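Local coordinates for protein 16S rRNA (adenine(1408)-N(1))-methyltransferase (PDB 4X1O) that probably methylates N1 of adenine 1408 in 16S ribosomal RNA with S-adenosylmethionine as methyl donor, a modification linked to aminoglycoside resistance, at residues 38-43 against 73-78; 64-69 against 101-106. All coordinates share one frame; numbering follows the deposited sequence.

Contact 1 (38-43 against 73-78); sequences DEWAKA and LVVGVD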
loop_
_atom_site.group_PDB
_atom_site.type_symbol
_atom_site.label_atom_id
_atom_site.label_comp_id
_atom_site.label_asym_id
_atom_site.label_seq_id
_atom_site.Cartn_x
_atom_site.Cartn_y
_atom_site.Cartn_z
ATOM N N ASP A 38 -18.283 9.307 12.142
ATOM C CA ASP A 38 -17.848 9.957 13.377
ATOM C C ASP A 38 -16.602 9.290 13.960
ATOM O O ASP A 38 -15.637 9.972 14.310
ATOM C CB ASP A 38 -18.970 9.949 14.422
ATOM C CG ASP A 38 -19.878 11.163 14.320
ATOM O OD1 ASP A 38 -19.481 12.158 13.674
ATOM O OD2 ASP A 38 -20.989 11.125 14.897
ATOM N N GLU A 39 -16.624 7.962 14.054
ATOM C CA GLU A 39 -15.488 7.212 14.575
ATOM C C GLU A 39 -14.251 7.401 13.690
ATOM O O GLU A 39 -13.144 7.496 14.184
ATOM C CB GLU A 39 -15.823 5.723 14.698
ATOM C CG GLU A 39 -14.610 4.812 14.837
ATOM C CD GLU A 39 -13.838 5.032 16.131
ATOM O OE1 GLU A 39 -14.404 5.616 17.082
ATOM O OE2 GLU A 39 -12.660 4.619 16.193
ATOM N N TRP A 40 -14.473 7.455 12.382
ATOM C CA TRP A 40 -13.406 7.656 11.402
ATOM C C TRP A 40 -12.724 9.009 11.608
ATOM O O TRP A 40 -11.491 9.110 11.626
ATOM C CB TRP A 40 -13.997 7.538 9.990
ATOM C CG TRP A 40 -13.047 7.784 8.824
ATOM C CD1 TRP A 40 -13.257 8.628 7.774
ATOM C CD2 TRP A 40 -11.779 7.152 8.581
ATOM N NE1 TRP A 40 -12.200 8.572 6.898
ATOM C CE2 TRP A 40 -11.280 7.673 7.369
ATOM C CE3 TRP A 40 -11.022 6.199 9.266
ATOM C CZ2 TRP A 40 -10.049 7.281 6.834
ATOM C CZ3 TRP A 40 -9.799 5.808 8.731
ATOM C CH2 TRP A 40 -9.326 6.352 7.530
ATOM N N ALA A 41 -13.533 10.044 11.789
ATOM C CA ALA A 41 -13.013 11.383 12.031
ATOM C C ALA A 41 -12.258 11.445 13.360
ATOM O O ALA A 41 -11.184 12.033 13.440
ATOM C CB ALA A 41 -14.148 12.403 12.006
ATOM N N LYS A 42 -12.819 10.836 14.405
ATOM C CA LYS A 42 -12.157 10.830 15.710
ATOM C C LYS A 42 -10.839 10.067 15.676
ATOM O O LYS A 42 -9.852 10.499 16.275
ATOM C CB LYS A 42 -13.078 10.235 16.790
ATOM C CG LYS A 42 -14.270 11.110 17.148
ATOM C CD LYS A 42 -15.096 10.497 18.276
ATOM C CE LYS A 42 -16.190 11.454 18.735
ATOM N NZ LYS A 42 -16.910 10.977 19.951
ATOM N N ALA A 43 -10.816 8.939 14.971
ATOM C CA ALA A 43 -9.592 8.158 14.854
ATOM C C ALA A 43 -8.499 8.967 14.156
ATOM O O ALA A 43 -7.362 8.994 14.611
ATOM C CB ALA A 43 -9.853 6.856 14.108
ATOM N N LEU A 73 -2.522 5.576 12.720
ATOM C CA LEU A 73 -3.729 4.980 12.168
ATOM C C LEU A 73 -3.314 4.303 10.860
ATOM O O LEU A 73 -2.856 4.970 9.941
ATOM C CB LEU A 73 -4.800 6.040 11.935
ATOM C CG LEU A 73 -6.172 5.517 11.493
ATOM C CD1 LEU A 73 -6.781 4.615 12.559
ATOM C CD2 LEU A 73 -7.098 6.694 11.202
ATOM N N VAL A 74 -3.419 2.980 10.809
ATOM C CA VAL A 74 -2.927 2.218 9.675
ATOM C C VAL A 74 -4.133 1.769 8.881
ATOM O O VAL A 74 -4.953 1.012 9.377
ATOM C CB VAL A 74 -2.091 1.004 10.123
ATOM C CG1 VAL A 74 -1.667 0.163 8.908
ATOM C CG2 VAL A 74 -0.879 1.468 10.929
ATOM N N VAL A 75 -4.249 2.254 7.655
ATOM C CA VAL A 75 -5.429 1.986 6.843
ATOM C C VAL A 75 -5.034 1.122 5.672
ATOM O O VAL A 75 -4.292 1.574 4.817
ATOM C CB VAL A 75 -6.053 3.291 6.314
ATOM C CG1 VAL A 75 -7.347 3.010 5.576
ATOM C CG2 VAL A 75 -6.276 4.247 7.479
ATOM N N GLY A 76 -5.528 -0.112 5.629
ATOM C CA GLY A 76 -5.219 -0.983 4.514
ATOM C C GLY A 76 -6.358 -0.950 3.521
ATOM O O GLY A 76 -7.512 -1.127 3.895
ATOM N N VAL A 77 -6.043 -0.708 2.255
ATOM C CA VAL A 77 -7.069 -0.562 1.239
ATOM C C VAL A 77 -6.862 -1.594 0.158
ATOM O O VAL A 77 -5.866 -1.552 -0.542
ATOM C CB VAL A 77 -7.060 0.842 0.591
ATOM C CG1 VAL A 77 -8.281 1.012 -0.298
ATOM C CG2 VAL A 77 -7.021 1.932 1.656
ATOM N N ASP A 78 -7.812 -2.513 -0.000
ATOM C CA ASP A 78 -7.663 -3.563 -1.005
ATOM C C ASP A 78 -9.035 -4.038 -1.455
ATOM O O ASP A 78 -9.940 -4.131 -0.644
ATOM C CB ASP A 78 -6.846 -4.729 -0.435
ATOM C CG ASP A 78 -6.285 -5.638 -1.508
ATOM O OD1 ASP A 78 -7.080 -6.351 -2.164
ATOM O OD2 ASP A 78 -5.048 -5.644 -1.694
#

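Contact 2 (64-69 against 101-106); sequences RQAIAH and PNLVLV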
loop_
_atom_site.group_PDB
_atom_site.type_symbol
_atom_site.label_atom_id
_atom_site.label_comp_id
_atom_site.label_asym_id
_atom_site.label_seq_id
_atom_site.Cartn_x
_atom_site.Cartn_y
_atom_site.Cartn_z
ATOM N N ARG A 64 1.197 -5.729 11.354
ATOM C CA ARG A 64 2.457 -5.582 12.057
ATOM C C ARG A 64 2.849 -4.113 12.212
ATOM O O ARG A 64 3.401 -3.749 13.243
ATOM C CB ARG A 64 3.572 -6.364 11.345
ATOM C CG ARG A 64 3.380 -7.883 11.410
ATOM C CD ARG A 64 4.586 -8.643 10.849
ATOM N NE ARG A 64 5.778 -8.427 11.665
ATOM C CZ ARG A 64 6.968 -8.092 11.178
ATOM N NH1 ARG A 64 7.132 -7.942 9.870
ATOM N NH2 ARG A 64 7.996 -7.914 12.001
ATOM N N GLN A 65 2.574 -3.284 11.202
ATOM C CA GLN A 65 2.767 -1.843 11.348
ATOM C C GLN A 65 1.924 -1.271 12.478
ATOM O O GLN A 65 2.403 -0.485 13.280
ATOM C CB GLN A 65 2.421 -1.111 10.061
ATOM C CG GLN A 65 3.387 -1.367 8.921
ATOM C CD GLN A 65 2.824 -0.885 7.608
ATOM O OE1 GLN A 65 1.615 -0.714 7.474
ATOM N NE2 GLN A 65 3.696 -0.637 6.639
ATOM N N ALA A 66 0.649 -1.650 12.497
ATOM C CA ALA A 66 -0.272 -1.153 13.507
ATOM C C ALA A 66 0.196 -1.560 14.905
ATOM O O ALA A 66 0.115 -0.768 15.843
ATOM C CB ALA A 66 -1.691 -1.668 13.231
ATOM N N ILE A 67 0.681 -2.793 15.039
ATOM C CA ILE A 67 1.118 -3.291 16.341
ATOM C C ILE A 67 2.372 -2.530 16.784
ATOM O O ILE A 67 2.502 -2.156 17.964
ATOM C CB ILE A 67 1.408 -4.814 16.311
ATOM C CG1 ILE A 67 0.130 -5.612 16.010
ATOM C CG2 ILE A 67 2.015 -5.277 17.640
ATOM C CD1 ILE A 67 -0.884 -5.530 17.133
ATOM N N ALA A 68 3.276 -2.279 15.844
ATOM C CA ALA A 68 4.543 -1.616 16.164
ATOM C C ALA A 68 4.330 -0.143 16.491
ATOM O O ALA A 68 5.088 0.448 17.259
ATOM C CB ALA A 68 5.527 -1.752 15.013
ATOM N N HIS A 69 3.299 0.441 15.905
ATOM C CA HIS A 69 3.054 1.874 16.031
ATOM C C HIS A 69 1.619 2.166 16.423
ATOM O O HIS A 69 0.818 2.565 15.583
ATOM C CB HIS A 69 3.371 2.586 14.721
ATOM C CG HIS A 69 4.780 2.384 14.254
ATOM N ND1 HIS A 69 5.844 3.073 14.791
ATOM C CD2 HIS A 69 5.304 1.550 13.325
ATOM C CE1 HIS A 69 6.961 2.691 14.200
ATOM N NE2 HIS A 69 6.661 1.766 13.304
ATOM N N PRO A 101 -6.528 -1.943 17.410
ATOM C CA PRO A 101 -7.692 -1.084 17.202
ATOM C C PRO A 101 -7.365 0.054 16.263
ATOM O O PRO A 101 -8.285 0.682 15.741
ATOM C CB PRO A 101 -8.011 -0.573 18.611
ATOM C CG PRO A 101 -6.682 -0.569 19.293
ATOM C CD PRO A 101 -5.973 -1.794 18.772
ATOM N N ASN A 102 -6.075 0.298 16.020
ATOM C CA ASN A 102 -5.660 1.338 15.084
ATOM C C ASN A 102 -5.492 0.872 13.647
ATOM O O ASN A 102 -4.973 1.617 12.810
ATOM C CB ASN A 102 -4.334 1.942 15.535
ATOM C CG ASN A 102 -3.236 0.895 15.692
ATOM O OD1 ASN A 102 -3.487 -0.248 16.084
ATOM N ND2 ASN A 102 -2.001 1.297 15.421
ATOM N N LEU A 103 -5.852 -0.380 13.384
ATOM C CA LEU A 103 -5.865 -0.903 12.031
ATOM C C LEU A 103 -7.279 -0.824 11.451
ATOM O O LEU A 103 -8.263 -1.301 12.046
ATOM C CB LEU A 103 -5.339 -2.343 12.013
ATOM C CG LEU A 103 -5.317 -3.045 10.665
ATOM C CD1 LEU A 103 -4.234 -2.365 9.786
ATOM C CD2 LEU A 103 -5.018 -4.521 10.827
ATOM N N VAL A 104 -7.380 -0.204 10.290
ATOM C CA VAL A 104 -8.630 -0.102 9.573
ATOM C C VAL A 104 -8.470 -0.755 8.205
ATOM O O VAL A 104 -7.640 -0.330 7.397
ATOM C CB VAL A 104 -9.075 1.369 9.402
ATOM C CG1 VAL A 104 -10.424 1.424 8.704
ATOM C CG2 VAL A 104 -9.158 2.065 10.759
ATOM N N LEU A 105 -9.261 -1.793 7.946
ATOM C CA LEU A 105 -9.163 -2.502 6.679
ATOM C C LEU A 105 -10.349 -2.134 5.803
ATOM O O LEU A 105 -11.500 -2.440 6.130
ATOM C CB LEU A 105 -9.095 -4.014 6.911
ATOM C CG LEU A 105 -7.888 -4.416 7.767
ATOM C CD1 LEU A 105 -7.960 -5.892 8.190
ATOM C CD2 LEU A 105 -6.576 -4.111 7.054
ATOM N N VAL A 106 -10.046 -1.458 4.696
ATOM C CA VAL A 106 -11.050 -0.894 3.790
ATOM C C VAL A 106 -11.176 -1.707 2.518
ATOM O O VAL A 106 -10.173 -1.991 1.865
ATOM C CB VAL A 106 -10.684 0.570 3.386
ATOM C CG1 VAL A 106 -11.682 1.122 2.355
ATOM C CG2 VAL A 106 -10.595 1.465 4.622
#

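Contact 1 (38-43 against 73-78)
Trp40 reaches out from helix 38-43 and sets the six-membered end of its indole against Leu73 and Val75 of strand 73-78. With CG anti to the backbone N (chi1 177°), the ring is carried off the helix and its far end arrives at the sheet. There Trp40 CH2 meets Val75 CG2 at 3.7 Å; the two side chains come from opposite directions, and the methyl meets the rim of the ring close to its plane. Leu73 comes in at a slant instead, its CD2 3.8 Å from Trp40 CZ3. Leu73 CD2 also lies 4.0 Å from Ala43 CB, and Leu73 CD1 is hardly farther from this CB at 4.1 Å. CD2 thus sits between the small alanine and the broad indole, while CD1 touches just the alanine. At the opposite end of the indole, NE1 donates a hydrogen bond to Ala116 O, which satisfies the one polar atom of the ring and limits its rotation. Helix and strand axes stay 11.0 Å apart and run at 129°, a gap the tryptophan spans. This is a helix packed on one face of the central sheet of a Rossmann-like methyltransferase, on the strand that leads to Asp78, which binds S-adenosylmethionine.

Contact 2 (64-69 against 101-106)
Asn102, just ahead of strand 103-106, points its amide at the last turn of helix 64-68 and donates a hydrogen bond of 3.0 Å from ND2 to Ala66 O, nearly straight at the hydrogen (172°). The acceptor lies in the amide plane, whereas at the carbonyl the donor comes in well off the C=O direction, at 113°, and somewhat tilted from the carbonyl plane. Ala66 also offers its methyl: CB rests 3.7 Å from Asn102 OD1 and 3.9 Å from Leu103 CB, so one small residue receives both the amide and the base of the leucine. Asn102 holds CG between its backbone N and carbonyl carbon (chi1 56°), a turn that brings the amide across to the helix end. Farther out, ND2 has a second acceptor in Trp72 O, and the ring of Trp72 stacks on His69, the residue at which the helix breaks off. Backbone bonds between Val74 and both Asn102 and Val104 fix this strand beside strand 72-78, while Leu103 continues onto Thr87 and Ala91 of helix 85-91. An asparagine side chain here ties the end of a flanking helix to the central sheet of the alpha/beta/alpha Rossmann-like methyltransferase fold.

In the fold
Strands 72-78 and 103-107 lie side by side and parallel in the central sheet, and they join the two contacts directly: Gly76 bonds through its backbone to Val104 and Val106, while Leu73 CD1 packs on Asn102 O. Contact 1 is the more buried and wholly apolar, built on Leu73 and Val75. Contact 2 is only partly buried, on the outermost strand of the central sheet, which strand 26-28 also meets, and mixes a side-chain hydrogen bond with a small apolar patch. Val74 points the other way from Leu73 and Val75, touching Ala66 and Leu103, so helices 37-46 and 60-68 cover opposite faces of the sheet. Helix 60-68 is followed by strand 72-78, so the two contacts are interleaved along the chain.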